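Local coordinates for protein LEOA (Escherichia coli, PDB 4AUR) that probably binds and hydrolyses GTP as a bacterial dynamin of enterotoxigenic Escherichia coli, at residues R318-R323 with T386-R391; K322-E327 with D379-Q384. All coordinates share one frame; numbering follows the deposited sequence.

Contact 1: residues R318-R323 with T386-R391; sequences RIEVKR and TAVSQR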
ATOM      1  N   ARG A 318     -31.595   6.990  16.431  1.00 23.23           N
ATOM      2  CA  ARG A 318     -32.922   6.534  16.741  1.00 23.60           C
ATOM      3  C   ARG A 318     -33.141   6.458  18.232  1.00 23.26           C
ATOM      4  O   ARG A 318     -34.181   6.839  18.709  1.00 23.95           O
ATOM      5  CB  ARG A 318     -33.209   5.193  16.093  1.00 24.57           C
ATOM      6  CG  ARG A 318     -33.187   5.247  14.575  1.00 25.04           C
ATOM      7  CD  ARG A 318     -34.134   4.253  13.960  1.00 26.12           C
ATOM      8  NE  ARG A 318     -33.489   3.491  12.894  1.00 27.73           N
ATOM      9  CZ  ARG A 318     -33.842   3.506  11.615  1.00 26.37           C
ATOM     10  NH1 ARG A 318     -34.826   4.265  11.167  1.00 26.95           N
ATOM     11  NH2 ARG A 318     -33.189   2.745  10.779  1.00 27.04           N
ATOM     12  N   ILE A 319     -32.157   5.950  18.968  1.00 24.72           N
ATOM     13  CA  ILE A 319     -32.253   5.828  20.426  1.00 23.53           C
ATOM     14  C   ILE A 319     -32.449   7.194  21.072  1.00 25.49           C
ATOM     15  O   ILE A 319     -33.162   7.325  22.049  1.00 25.07           O
ATOM     16  CB  ILE A 319     -30.987   5.184  20.987  1.00 22.94           C
ATOM     17  CG1 ILE A 319     -31.088   3.684  20.858  1.00 23.39           C
ATOM     18  CG2 ILE A 319     -30.740   5.560  22.450  1.00 22.95           C
ATOM     19  CD1 ILE A 319     -29.770   2.983  21.105  1.00 24.57           C
ATOM     20  N   GLU A 320     -31.806   8.210  20.517  1.00 27.41           N
ATOM     21  CA  GLU A 320     -31.915   9.531  21.064  1.00 30.50           C
ATOM     22  C   GLU A 320     -33.301  10.143  20.826  1.00 29.79           C
ATOM     23  O   GLU A 320     -33.914  10.675  21.740  1.00 31.74           O
ATOM     24  CB  GLU A 320     -30.833  10.435  20.500  1.00 33.50           C
ATOM     25  CG  GLU A 320     -30.613  11.623  21.400  1.00 39.44           C
ATOM     26  CD  GLU A 320     -29.509  12.528  20.929  1.00 46.39           C
ATOM     27  OE1 GLU A 320     -28.632  12.041  20.162  1.00 45.52           O
ATOM     28  OE2 GLU A 320     -29.537  13.718  21.351  1.00 49.37           O
ATOM     29  N   VAL A 321     -33.794  10.063  19.606  1.00 27.71           N
ATOM     30  CA  VAL A 321     -35.107  10.554  19.303  1.00 25.82           C
ATOM     31  C   VAL A 321     -36.158   9.866  20.151  1.00 25.95           C
ATOM     32  O   VAL A 321     -37.060  10.524  20.656  1.00 25.29           O
ATOM     33  CB  VAL A 321     -35.404  10.362  17.822  1.00 27.06           C
ATOM     34  CG1 VAL A 321     -36.904  10.491  17.510  1.00 26.77           C
ATOM     35  CG2 VAL A 321     -34.572  11.369  17.032  1.00 28.16           C
ATOM     36  N   LYS A 322     -36.054   8.560  20.321  1.00 24.59           N
ATOM     37  CA  LYS A 322     -36.987   7.880  21.177  1.00 26.11           C
ATOM     38  C   LYS A 322     -36.975   8.488  22.578  1.00 26.78           C
ATOM     39  O   LYS A 322     -38.021   8.663  23.185  1.00 26.42           O
ATOM     40  CB  LYS A 322     -36.667   6.395  21.236  1.00 28.65           C
ATOM     41  CG  LYS A 322     -37.203   5.616  20.044  1.00 29.97           C
ATOM     42  CD  LYS A 322     -36.394   4.365  19.767  1.00 31.44           C
ATOM     43  CE  LYS A 322     -37.215   3.396  18.934  1.00 34.03           C
ATOM     44  NZ  LYS A 322     -36.399   2.450  18.119  1.00 34.22           N
ATOM     45  N   ARG A 323     -35.796   8.841  23.071  1.00 28.01           N
ATOM     46  CA  ARG A 323     -35.671   9.392  24.401  1.00 30.15           C
ATOM     47  C   ARG A 323     -36.323  10.762  24.498  1.00 29.04           C
ATOM     48  O   ARG A 323     -36.965  11.089  25.499  1.00 28.40           O
ATOM     49  CB  ARG A 323     -34.212   9.466  24.846  1.00 36.61           C
ATOM     50  CG  ARG A 323     -34.047   9.112  26.322  1.00 45.31           C
ATOM     51  CD  ARG A 323     -32.680   9.449  26.915  1.00 53.60           C
ATOM     52  NE  ARG A 323     -31.570   9.104  26.026  1.00 56.97           N
ATOM     53  CZ  ARG A 323     -30.871   9.989  25.307  1.00 64.10           C
ATOM     54  NH1 ARG A 323     -31.156  11.299  25.368  1.00 66.36           N
ATOM     55  NH2 ARG A 323     -29.874   9.568  24.519  1.00 63.09           N
ATOM     56  N   THR A 386     -35.029  17.207  14.897  1.00 29.68           N
ATOM     57  CA  THR A 386     -34.439  17.613  13.606  1.00 30.29           C
ATOM     58  C   THR A 386     -32.915  17.853  13.747  1.00 28.48           C
ATOM     59  O   THR A 386     -32.167  17.586  12.836  1.00 27.74           O
ATOM     60  CB  THR A 386     -35.157  18.861  13.006  1.00 30.35           C
ATOM     61  OG1 THR A 386     -36.462  18.489  12.536  1.00 28.97           O
ATOM     62  CG2 THR A 386     -34.371  19.460  11.833  1.00 29.72           C
ATOM     63  N   ALA A 387     -32.454  18.332  14.892  1.00 28.36           N
ATOM     64  CA  ALA A 387     -31.029  18.552  15.073  1.00 28.22           C
ATOM     65  C   ALA A 387     -30.265  17.245  15.191  1.00 28.72           C
ATOM     66  O   ALA A 387     -29.093  17.206  14.846  1.00 31.06           O
ATOM     67  CB  ALA A 387     -30.768  19.421  16.293  1.00 28.01           C
ATOM     68  N   VAL A 388     -30.911  16.196  15.695  1.00 28.33           N
ATOM     69  CA  VAL A 388     -30.296  14.871  15.787  1.00 29.48           C
ATOM     70  C   VAL A 388     -30.013  14.347  14.388  1.00 30.55           C
ATOM     71  O   VAL A 388     -28.923  13.863  14.089  1.00 30.24           O
ATOM     72  CB  VAL A 388     -31.208  13.871  16.542  1.00 30.74           C
ATOM     73  CG1 VAL A 388     -30.831  12.408  16.268  1.00 30.19           C
ATOM     74  CG2 VAL A 388     -31.160  14.156  18.042  1.00 31.49           C
ATOM     75  N   SER A 389     -31.008  14.463  13.530  1.00 29.83           N
ATOM     76  CA  SER A 389     -30.886  14.008  12.171  1.00 30.91           C
ATOM     77  C   SER A 389     -29.874  14.856  11.403  1.00 32.08           C
ATOM     78  O   SER A 389     -29.283  14.401  10.412  1.00 32.54           O
ATOM     79  CB  SER A 389     -32.245  14.064  11.483  1.00 30.76           C
ATOM     80  OG  SER A 389     -32.397  15.322  10.892  1.00 34.49           O
ATOM     81  N   GLN A 390     -29.666  16.084  11.858  1.00 30.88           N
ATOM     82  CA  GLN A 390     -28.673  16.908  11.247  1.00 32.64           C
ATOM     83  C   GLN A 390     -27.264  16.508  11.634  1.00 31.67           C
ATOM     84  O   GLN A 390     -26.368  16.596  10.817  1.00 33.52           O
ATOM     85  CB  GLN A 390     -28.885  18.376  11.578  1.00 34.75           C
ATOM     86  CG  GLN A 390     -28.277  19.301  10.520  1.00 37.38           C
ATOM     87  CD  GLN A 390     -29.221  19.589   9.357  1.00 38.43           C
ATOM     88  OE1 GLN A 390     -30.432  19.331   9.412  1.00 39.50           O
ATOM     89  NE2 GLN A 390     -28.667  20.147   8.301  1.00 41.38           N
ATOM     90  N   ARG A 391     -27.058  16.098  12.874  1.00 31.28           N
ATOM     91  CA  ARG A 391     -25.748  15.615  13.296  1.00 31.93           C
ATOM     92  C   ARG A 391     -25.404  14.290  12.641  1.00 31.53           C
ATOM     93  O   ARG A 391     -24.238  13.986  12.429  1.00 33.60           O
ATOM     94  CB  ARG A 391     -25.667  15.469  14.809  1.00 35.53           C
ATOM     95  CG  ARG A 391     -25.311  16.773  15.494  1.00 39.53           C
ATOM     96  CD  ARG A 391     -25.184  16.629  17.004  1.00 42.74           C
ATOM     97  NE  ARG A 391     -26.438  16.970  17.675  1.00 44.59           N
ATOM     98  CZ  ARG A 391     -27.257  16.104  18.259  1.00 45.50           C
ATOM     99  NH1 ARG A 391     -26.985  14.791  18.293  1.00 44.00           N
ATOM    100  NH2 ARG A 391     -28.368  16.569  18.814  1.00 44.63           N
TER
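Glu-320 reaches from one helix across Val-388 of the other to the guanidinium of Arg-391. Its CG stands anti to the backbone N (chi1 -159°) and the chain runs on extended, which carries the carboxylate over the valine: Glu-320 CD lies 3.7 Å from Val-388 CG2. Beyond that methyl the glutamate and the arginine cross at about a right angle, and their flat ends are turned only 23° apart. Glu-320 OE1 comes in edge-on to the guanidinium, almost level with it, and stands 3.7 Å from Arg-391 NH1, so the salt bridge is a long one without a hydrogen bond. The Arg-391 chain bends at chi3, and Ala-387 O and Val-388 CA of its own helix lie against one face of the guanidinium.

The other branch of Val-388 serves the buried side. Its CG1 meets Val-321 CG2 at 4.0 Å, the two valines meeting at a slant, and their CA atoms are the nearest pair across the segments at 7.4 Å. Val-321 also touches Met-524 and Phe-525 of helix 521-528, which brings a third helix to this side. Short segment axes 9.9 Å apart, running at 170°, with an apolar valine pair inside and a long ion pair at the more exposed edge, are characteristic of an antiparallel helical bundle, here the elongated dynamin-like helical domain.

Contact 2: residues K322-E327 with D379-Q384; sequences KRLAGE and DRFFEQ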
ATOM      1  N   LYS A 322     -36.054   8.560  20.321  1.00 24.59           N
ATOM      2  CA  LYS A 322     -36.987   7.880  21.177  1.00 26.11           C
ATOM      3  C   LYS A 322     -36.975   8.488  22.578  1.00 26.78           C
ATOM      4  O   LYS A 322     -38.021   8.663  23.185  1.00 26.42           O
ATOM      5  CB  LYS A 322     -36.667   6.395  21.236  1.00 28.65           C
ATOM      6  CG  LYS A 322     -37.203   5.616  20.044  1.00 29.97           C
ATOM      7  CD  LYS A 322     -36.394   4.365  19.767  1.00 31.44           C
ATOM      8  CE  LYS A 322     -37.215   3.396  18.934  1.00 34.03           C
ATOM      9  NZ  LYS A 322     -36.399   2.450  18.119  1.00 34.22           N
ATOM     10  N   ARG A 323     -35.796   8.841  23.071  1.00 28.01           N
ATOM     11  CA  ARG A 323     -35.671   9.392  24.401  1.00 30.15           C
ATOM     12  C   ARG A 323     -36.323  10.762  24.498  1.00 29.04           C
ATOM     13  O   ARG A 323     -36.965  11.089  25.499  1.00 28.40           O
ATOM     14  CB  ARG A 323     -34.212   9.466  24.846  1.00 36.61           C
ATOM     15  CG  ARG A 323     -34.047   9.112  26.322  1.00 45.31           C
ATOM     16  CD  ARG A 323     -32.680   9.449  26.915  1.00 53.60           C
ATOM     17  NE  ARG A 323     -31.570   9.104  26.026  1.00 56.97           N
ATOM     18  CZ  ARG A 323     -30.871   9.989  25.307  1.00 64.10           C
ATOM     19  NH1 ARG A 323     -31.156  11.299  25.368  1.00 66.36           N
ATOM     20  NH2 ARG A 323     -29.874   9.568  24.519  1.00 63.09           N
ATOM     21  N   LEU A 324     -36.183  11.558  23.446  1.00 27.18           N
ATOM     22  CA  LEU A 324     -36.858  12.855  23.378  1.00 25.66           C
ATOM     23  C   LEU A 324     -38.372  12.725  23.253  1.00 24.73           C
ATOM     24  O   LEU A 324     -39.102  13.510  23.822  1.00 24.88           O
ATOM     25  CB  LEU A 324     -36.339  13.656  22.201  1.00 24.76           C
ATOM     26  CG  LEU A 324     -34.864  13.978  22.269  1.00 25.18           C
ATOM     27  CD1 LEU A 324     -34.396  14.584  20.966  1.00 23.80           C
ATOM     28  CD2 LEU A 324     -34.561  14.891  23.442  1.00 25.64           C
ATOM     29  N   ALA A 325     -38.837  11.761  22.471  1.00 23.99           N
ATOM     30  CA  ALA A 325     -40.260  11.555  22.307  1.00 23.35           C
ATOM     31  C   ALA A 325     -40.918  11.265  23.640  1.00 24.18           C
ATOM     32  O   ALA A 325     -42.025  11.726  23.892  1.00 22.67           O
ATOM     33  CB  ALA A 325     -40.534  10.428  21.344  1.00 22.82           C
ATOM     34  N   GLY A 326     -40.214  10.511  24.479  1.00 24.82           N
ATOM     35  CA  GLY A 326     -40.701  10.130  25.784  1.00 25.59           C
ATOM     36  C   GLY A 326     -40.703  11.281  26.757  1.00 27.03           C
ATOM     37  O   GLY A 326     -41.700  11.512  27.428  1.00 28.15           O
ATOM     38  N   GLU A 327     -39.594  12.014  26.833  1.00 28.61           N
ATOM     39  CA  GLU A 327     -39.571  13.268  27.569  1.00 28.78           C
ATOM     40  C   GLU A 327     -40.718  14.186  27.118  1.00 26.81           C
ATOM     41  O   GLU A 327     -41.364  14.826  27.945  1.00 24.45           O
ATOM     42  CB  GLU A 327     -38.223  13.970  27.411  1.00 32.77           C
ATOM     43  CG  GLU A 327     -37.070  13.282  28.158  1.00 37.18           C
ATOM     44  CD  GLU A 327     -35.697  13.690  27.630  1.00 41.56           C
ATOM     45  OE1 GLU A 327     -35.584  14.750  26.956  1.00 41.83           O
ATOM     46  OE2 GLU A 327     -34.727  12.942  27.879  1.00 46.19           O
ATOM     47  N   ASP A 379     -43.106  21.749  18.832  1.00 30.58           N
ATOM     48  CA  ASP A 379     -42.053  22.434  18.144  1.00 31.52           C
ATOM     49  C   ASP A 379     -40.698  22.129  18.807  1.00 31.18           C
ATOM     50  O   ASP A 379     -39.778  21.725  18.144  1.00 30.82           O
ATOM     51  CB  ASP A 379     -42.331  23.951  18.113  1.00 34.17           C
ATOM     52  CG  ASP A 379     -43.357  24.376  17.013  1.00 35.97           C
ATOM     53  OD1 ASP A 379     -44.189  23.567  16.533  1.00 37.74           O
ATOM     54  OD2 ASP A 379     -43.328  25.570  16.635  1.00 40.49           O
ATOM     55  N   ARG A 380     -40.562  22.298  20.112  1.00 34.06           N
ATOM     56  CA  ARG A 380     -39.240  22.120  20.736  1.00 37.52           C
ATOM     57  C   ARG A 380     -38.655  20.723  20.477  1.00 34.75           C
ATOM     58  O   ARG A 380     -37.453  20.572  20.273  1.00 32.40           O
ATOM     59  CB  ARG A 380     -39.303  22.411  22.229  1.00 43.40           C
ATOM     60  CG  ARG A 380     -37.962  22.518  22.943  1.00 51.89           C
ATOM     61  CD  ARG A 380     -38.154  23.274  24.263  1.00 65.73           C
ATOM     62  NE  ARG A 380     -37.238  22.868  25.339  1.00 75.20           N
ATOM     63  CZ  ARG A 380     -37.358  23.231  26.622  1.00 81.78           C
ATOM     64  NH1 ARG A 380     -38.360  24.015  27.027  1.00 83.60           N
ATOM     65  NH2 ARG A 380     -36.473  22.801  27.516  1.00 82.50           N
ATOM     66  N   PHE A 381     -39.512  19.709  20.473  1.00 33.41           N
ATOM     67  CA  PHE A 381     -39.091  18.331  20.217  1.00 31.93           C
ATOM     68  C   PHE A 381     -38.734  18.169  18.745  1.00 32.33           C
ATOM     69  O   PHE A 381     -37.663  17.684  18.401  1.00 32.11           O
ATOM     70  CB  PHE A 381     -40.194  17.340  20.620  1.00 29.64           C
ATOM     71  CG  PHE A 381     -39.965  15.932  20.135  1.00 28.01           C
ATOM     72  CD1 PHE A 381     -38.722  15.343  20.206  1.00 27.73           C
ATOM     73  CD2 PHE A 381     -41.005  15.194  19.609  1.00 27.26           C
ATOM     74  CE1 PHE A 381     -38.532  14.055  19.752  1.00 26.34           C
ATOM     75  CE2 PHE A 381     -40.817  13.904  19.161  1.00 25.83           C
ATOM     76  CZ  PHE A 381     -39.581  13.333  19.236  1.00 25.20           C
ATOM     77  N   PHE A 382     -39.629  18.613  17.881  1.00 34.08           N
ATOM     78  CA  PHE A 382     -39.380  18.611  16.454  1.00 36.07           C
ATOM     79  C   PHE A 382     -38.021  19.276  16.103  1.00 36.28           C
ATOM     80  O   PHE A 382     -37.325  18.860  15.175  1.00 39.46           O
ATOM     81  CB  PHE A 382     -40.579  19.240  15.722  1.00 37.00           C
ATOM     82  CG  PHE A 382     -40.576  19.033  14.235  1.00 40.88           C
ATOM     83  CD1 PHE A 382     -40.083  17.862  13.660  1.00 42.56           C
ATOM     84  CD2 PHE A 382     -41.093  19.997  13.403  1.00 45.00           C
ATOM     85  CE1 PHE A 382     -40.086  17.676  12.280  1.00 43.68           C
ATOM     86  CE2 PHE A 382     -41.097  19.819  12.019  1.00 48.42           C
ATOM     87  CZ  PHE A 382     -40.594  18.654  11.458  1.00 46.11           C
ATOM     88  N   GLU A 383     -37.599  20.255  16.875  1.00 34.83           N
ATOM     89  CA  GLU A 383     -36.335  20.912  16.602  1.00 35.42           C
ATOM     90  C   GLU A 383     -35.160  20.116  17.164  1.00 34.05           C
ATOM     91  O   GLU A 383     -34.203  19.829  16.457  1.00 34.32           O
ATOM     92  CB  GLU A 383     -36.363  22.331  17.168  1.00 38.57           C
ATOM     93  CG  GLU A 383     -37.440  23.207  16.518  1.00 40.32           C
ATOM     94  CD  GLU A 383     -37.779  24.457  17.326  1.00 41.91           C
ATOM     95  OE1 GLU A 383     -36.995  24.788  18.257  1.00 38.29           O
ATOM     96  OE2 GLU A 383     -38.828  25.098  17.017  1.00 42.35           O
ATOM     97  N   GLN A 384     -35.222  19.756  18.435  1.00 33.49           N
ATOM     98  CA  GLN A 384     -34.211  18.884  19.016  1.00 32.80           C
ATOM     99  C   GLN A 384     -34.042  17.640  18.131  1.00 31.51           C
ATOM    100  O   GLN A 384     -32.931  17.280  17.772  1.00 31.61           O
ATOM    101  CB  GLN A 384     -34.592  18.471  20.446  1.00 33.86           C
ATOM    102  CG  GLN A 384     -34.526  19.585  21.488  1.00 35.72           C
ATOM    103  CD  GLN A 384     -34.825  19.117  22.935  1.00 39.18           C
ATOM    104  OE1 GLN A 384     -35.815  18.420  23.229  1.00 36.18           O
ATOM    105  NE2 GLN A 384     -33.955  19.518  23.847  1.00 40.21           N
TER
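This is an apolar, ring-centred contact between two antiparallel helices, 275-343 and 368-408, in the elongated helical domain of this dynamin-like protein. The short segment axes pass 10.1 Å apart at 171°. Phe-381 and Leu-324 carry the contact between them. With its CG anti to the backbone N (chi1 168°), the Phe-381 ring is held out from helix 368-408 and laid against the backbone of the facing helix at Leu-324 and Ala-325. Leu-324 CA and Phe-381 CA, 6.7 Å apart, are the nearest CA pair of the two segments.

The ring meets the two residues differently. Leu-324 presents its CB to the CD1-CE1 side of the ring, while its carbonyl O lies above one face, displaced toward the rim. Ala-325 CA stands over the face 4.1 Å from the Phe-381 ring centroid and 29° off the ring normal, a CH-pi contact. The methyl of the same alanine adds to this, Ala-325 CB lying 3.7 Å from Phe-381 CZ.

Farther along Leu-324, the branched end turns to Gln-384, one turn on from the phenylalanine. Leu-324 CD1 packs near Gln-384 CB at 3.9 Å, and Leu-324 CD2 lies 3.8 Å from Gln-384 OE1, so the extended glutamine flanks the leucine at the exposed margin. On the buried side Met-524 of helix 521-528 touches both Ala-325 and Phe-381, and the ring of Phe-528 meets that of Phe-381.

With neither a hydrogen bond nor an ion pair between the segments, cohesion here rests on dispersion and the burial of the Phe-381 ring against the backbone and beta carbons of Leu-324 and Ala-325, and the polar glutamine contributes through van der Waals contact.

From the N terminus the chain passes through the GTPase part before entering helix 275-343, where segments 318-323 and 322-327 follow each other and share Lys-322 and Arg-323. After helix 275-343 ends, helix 351-359 follows, and helix 368-408 returns antiparallel to the first, reaching 379-384 first and 386-391 afterwards. Contact 2 therefore closes the inner loop, with 51 residues between its segments, and contact 1 the outer one, with 62; the two nest and do not cross. Their centres lie 8 Å apart, and Val-321 O sits 3.9 Å from Phe-381 CE1, joining them. Together they zip the same two long antiparallel helices, with helix 521-528 touching both contacts.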